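Local coordinates for protein AtFKBP42 (Arabidopsis thaliana, PDB 2F4E) that belongs to the FKBP-type immunophilins, probably catalyses cis-trans isomerisation of peptidyl-proline bonds and is involved in regulating MDR-type ABC transporters, at residues A76-S81 with N142-A147; L97-E102 with G112-K117. One frame throughout, in Å; residues are numbered along the deposited sequence.

Contact 1 (A76-S81 with N142-A147)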
# COMPACT_ATOMS: atom_id res chain seq x y z
N ALA A 76 -5.26 5.40 -2.88
CA ALA A 76 -5.49 5.37 -1.45
C ALA A 76 -6.84 5.98 -1.13
O ALA A 76 -7.21 7.02 -1.68
CB ALA A 76 -4.38 6.11 -0.73
N TRP A 77 -7.56 5.33 -0.23
CA TRP A 77 -8.89 5.77 0.17
C TRP A 77 -8.99 5.74 1.69
O TRP A 77 -8.49 4.80 2.33
CB TRP A 77 -9.95 4.81 -0.37
CG TRP A 77 -10.23 4.84 -1.83
CD1 TRP A 77 -11.06 5.70 -2.48
CD2 TRP A 77 -9.72 3.93 -2.81
NE1 TRP A 77 -11.11 5.38 -3.81
CE2 TRP A 77 -10.29 4.31 -4.05
CE3 TRP A 77 -8.84 2.85 -2.77
CZ2 TRP A 77 -10.01 3.63 -5.23
CZ3 TRP A 77 -8.56 2.18 -3.95
CH2 TRP A 77 -9.15 2.57 -5.16
N THR A 78 -9.62 6.75 2.27
CA THR A 78 -9.85 6.77 3.71
C THR A 78 -11.01 5.80 3.85
O THR A 78 -11.98 5.86 3.09
CB THR A 78 -10.30 8.14 4.21
OG1 THR A 78 -11.29 8.69 3.33
CG2 THR A 78 -9.11 9.09 4.30
N LYS A 79 -10.91 4.88 4.80
CA LYS A 79 -11.96 3.88 5.02
C LYS A 79 -13.32 4.42 5.39
O LYS A 79 -14.32 3.91 4.92
CB LYS A 79 -11.51 2.90 6.10
CG LYS A 79 -10.44 1.94 5.68
CD LYS A 79 -11.05 0.65 5.16
CE LYS A 79 -10.02 -0.47 5.17
NZ LYS A 79 -10.70 -1.80 5.07
N ASN A 80 -13.38 5.46 6.21
CA ASN A 80 -14.69 5.91 6.61
C ASN A 80 -15.49 6.93 5.81
O ASN A 80 -16.57 7.35 6.24
CB ASN A 80 -14.68 6.30 8.09
CG ASN A 80 -14.90 5.09 9.00
OD1 ASN A 80 -13.97 4.34 9.31
ND2 ASN A 80 -16.15 4.87 9.40
N SER A 81 -14.99 7.32 4.65
CA SER A 81 -15.76 8.24 3.80
C SER A 81 -15.57 7.70 2.38
O SER A 81 -16.33 8.01 1.47
CB SER A 81 -15.22 9.66 3.90
OG SER A 81 -13.90 9.75 3.39
N ASN A 142 -5.76 15.71 2.61
CA ASN A 142 -6.49 15.99 3.83
C ASN A 142 -6.96 14.64 4.34
O ASN A 142 -7.83 14.01 3.75
CB ASN A 142 -7.69 16.90 3.55
CG ASN A 142 -8.72 16.86 4.68
OD1 ASN A 142 -9.83 16.36 4.49
ND2 ASN A 142 -8.36 17.38 5.85
N VAL A 143 -6.34 14.17 5.42
CA VAL A 143 -6.71 12.90 6.01
C VAL A 143 -7.12 13.14 7.45
O VAL A 143 -6.36 13.72 8.22
CB VAL A 143 -5.53 11.89 6.00
CG1 VAL A 143 -5.92 10.63 6.76
CG2 VAL A 143 -5.16 11.55 4.58
N PRO A 144 -8.33 12.71 7.82
CA PRO A 144 -8.87 12.87 9.18
C PRO A 144 -8.01 12.15 10.22
O PRO A 144 -7.20 11.30 9.89
CB PRO A 144 -10.26 12.25 9.08
CG PRO A 144 -10.64 12.51 7.67
CD PRO A 144 -9.37 12.17 6.93
N PRO A 145 -8.18 12.52 11.50
CA PRO A 145 -7.42 11.89 12.58
C PRO A 145 -7.82 10.42 12.73
O PRO A 145 -8.97 10.06 12.50
CB PRO A 145 -7.82 12.72 13.80
CG PRO A 145 -8.09 14.07 13.21
CD PRO A 145 -8.88 13.72 11.98
N MET A 146 -6.87 9.57 13.10
CA MET A 146 -7.11 8.14 13.30
C MET A 146 -7.98 7.57 12.17
O MET A 146 -8.96 6.87 12.42
CB MET A 146 -7.78 7.91 14.66
CG MET A 146 -7.02 8.57 15.83
SD MET A 146 -7.78 8.41 17.47
CE MET A 146 -9.43 9.10 17.14
N ALA A 147 -7.61 7.88 10.93
CA ALA A 147 -8.37 7.38 9.79
C ALA A 147 -7.76 6.14 9.16
O ALA A 147 -6.69 6.20 8.54
CB ALA A 147 -8.51 8.49 8.74
O HOH W 1 -11.07 5.04 10.33
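At one end of the FKBP half-barrel, T78, the last residue of strand 69-78, meets V143 and P144 in the long loop between strands 121-126 and 149-158. The methyl of T78 makes the closest contacts. Its CG2 lies 4.1 Å from P144 CD, the two side chains crossing at about a right angle, and 4.3 Å from V143 CG1. With chi1 at 44°, OG1 sits between the backbone N and the carbonyl carbon, which puts CG2 opposite that carbon and turns the two branches to different tasks. OG1 shares a hydrogen bond of 2.8 Å with S81 OG in the turn that follows, and H83 N adds a weak bond to it. V143 is backbone-bonded to N137 and packs on Y132, while T78 itself also rests on F85 and L149. Further out, a water donates to N80 OD1 at 3.2 Å and, weakly, to M146 O at 3.5 Å, bridging the turn and the loop. The direct contact is thus purely apolar and small, burying 116 Å², and the directional bonds of the T78 hydroxyl, to S81 and H83, stay within its own hairpin.

Contact 2 (L97-E102 with G112-K117)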
# COMPACT_ATOMS: atom_id res chain seq x y z
N LEU A 97 9.66 3.36 -3.68
CA LEU A 97 9.61 3.17 -2.24
C LEU A 97 10.78 2.30 -1.79
O LEU A 97 10.88 1.13 -2.18
CB LEU A 97 8.29 2.48 -1.88
CG LEU A 97 8.03 2.18 -0.40
CD1 LEU A 97 7.69 3.46 0.34
CD2 LEU A 97 6.87 1.21 -0.29
N VAL A 98 11.66 2.87 -0.97
CA VAL A 98 12.79 2.10 -0.47
C VAL A 98 12.43 1.52 0.90
O VAL A 98 12.33 2.24 1.89
CB VAL A 98 14.07 2.97 -0.34
CG1 VAL A 98 15.22 2.15 0.22
CG2 VAL A 98 14.46 3.53 -1.70
N LEU A 99 12.18 0.22 0.92
CA LEU A 99 11.82 -0.47 2.15
C LEU A 99 12.85 -0.22 3.25
O LEU A 99 14.05 -0.42 3.04
CB LEU A 99 11.72 -1.97 1.87
CG LEU A 99 10.55 -2.30 0.95
CD1 LEU A 99 10.70 -3.71 0.35
CD2 LEU A 99 9.27 -2.18 1.74
N GLY A 100 12.38 0.22 4.41
CA GLY A 100 13.27 0.51 5.51
C GLY A 100 13.57 1.99 5.61
O GLY A 100 14.09 2.47 6.61
N LYS A 101 13.26 2.74 4.55
CA LYS A 101 13.50 4.17 4.55
C LYS A 101 12.28 4.94 4.08
O LYS A 101 12.37 6.13 3.75
CB LYS A 101 14.71 4.52 3.69
CG LYS A 101 16.03 3.95 4.24
CD LYS A 101 17.27 4.55 3.58
CE LYS A 101 18.56 4.11 4.30
NZ LYS A 101 18.64 4.56 5.74
N GLU A 102 11.12 4.28 4.08
CA GLU A 102 9.88 4.92 3.65
C GLU A 102 9.44 5.98 4.64
O GLU A 102 9.80 5.94 5.81
CB GLU A 102 8.75 3.89 3.50
CG GLU A 102 8.04 3.50 4.82
CD GLU A 102 8.70 2.31 5.55
OE1 GLU A 102 9.53 1.61 4.93
OE2 GLU A 102 8.38 2.10 6.75
N GLY A 112 2.86 -3.93 3.62
CA GLY A 112 2.09 -4.69 2.66
C GLY A 112 2.94 -5.01 1.46
O GLY A 112 2.98 -6.16 1.04
N VAL A 113 3.61 -4.00 0.92
CA VAL A 113 4.47 -4.16 -0.26
C VAL A 113 5.51 -5.24 -0.04
O VAL A 113 5.78 -6.05 -0.93
CB VAL A 113 5.20 -2.83 -0.60
CG1 VAL A 113 6.33 -3.09 -1.55
CG2 VAL A 113 4.22 -1.83 -1.21
N ALA A 114 6.09 -5.25 1.15
CA ALA A 114 7.12 -6.22 1.50
C ALA A 114 6.63 -7.65 1.35
O ALA A 114 7.43 -8.58 1.29
CB ALA A 114 7.61 -5.98 2.94
N SER A 115 5.31 -7.83 1.28
CA SER A 115 4.74 -9.17 1.17
C SER A 115 4.30 -9.49 -0.25
O SER A 115 3.78 -10.56 -0.52
CB SER A 115 3.52 -9.29 2.09
OG SER A 115 2.37 -8.76 1.46
N MET A 116 4.54 -8.56 -1.16
CA MET A 116 4.12 -8.74 -2.54
C MET A 116 5.21 -9.20 -3.50
O MET A 116 6.41 -8.99 -3.28
CB MET A 116 3.49 -7.45 -3.05
CG MET A 116 2.24 -7.02 -2.30
SD MET A 116 1.62 -5.41 -2.81
CE MET A 116 0.57 -5.87 -4.13
N LYS A 117 4.77 -9.82 -4.59
CA LYS A 117 5.66 -10.29 -5.63
C LYS A 117 5.57 -9.24 -6.71
O LYS A 117 4.71 -8.37 -6.66
CB LYS A 117 5.20 -11.63 -6.20
CG LYS A 117 5.25 -12.77 -5.21
CD LYS A 117 4.99 -14.11 -5.89
CE LYS A 117 5.16 -15.23 -4.89
NZ LYS A 117 6.51 -15.16 -4.27
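L97 of strand 95-98 and L99 just beyond it pack against V113 and A114 at the C-terminal end of helix 107-113, part of the FKBP arrangement in which a curved antiparallel sheet wraps around a short helix. L97 extends CG opposite its backbone N (chi1 180°), and its CD2 reaches 4.1 Å from V113 CG2, the two side chains meeting at a slant. On V113 it is CG1 that lies opposite the backbone N (chi1 165°); CG2, beside that N, is the branch that meets the leucine. V113 also rests on C70 and L72 of the central strand 69-78, so it packs between the helix and the sheet. Two residues on, L99 brings CD2 to 4.3 Å from A114 CB, a looser touch, and leans on C70, A110 and P64 as well. Beyond L99 the chain reverses in a type II turn from V98 to K101, closed by K101 N to V98 O at 2.9 Å. E102 turns its carboxylate back to the turn, OE1 accepting from G100 N at 3.2 Å, nearly along its C-O axis. A type I turn, V113 to M116, leads out of the helix. There S115 grips G112 O twice: its N donates at 2.9 Å, and its OG donates in the carbonyl plane at 2.7 Å, while the same OG is bonded to K53 NZ.

The two contacts lie on opposite sides of the domain's centre, their centres 21 Å apart and their nearest atoms about 12 Å apart, so they do not touch. The sheet connects them: contact 1 uses the end of strand 69-78, and contact 2 the end of its antiparallel neighbour 95-98. Along the chain, contact 2 falls entirely between the two segments of contact 1. The centre of contact 2 is about 9 Å from the chain centre, that of contact 1 about 14 Å. In FKBP domains the proline pocket generally lies between the helix, the sheet and the loop before the last strand, the loop to which 142-147 belongs.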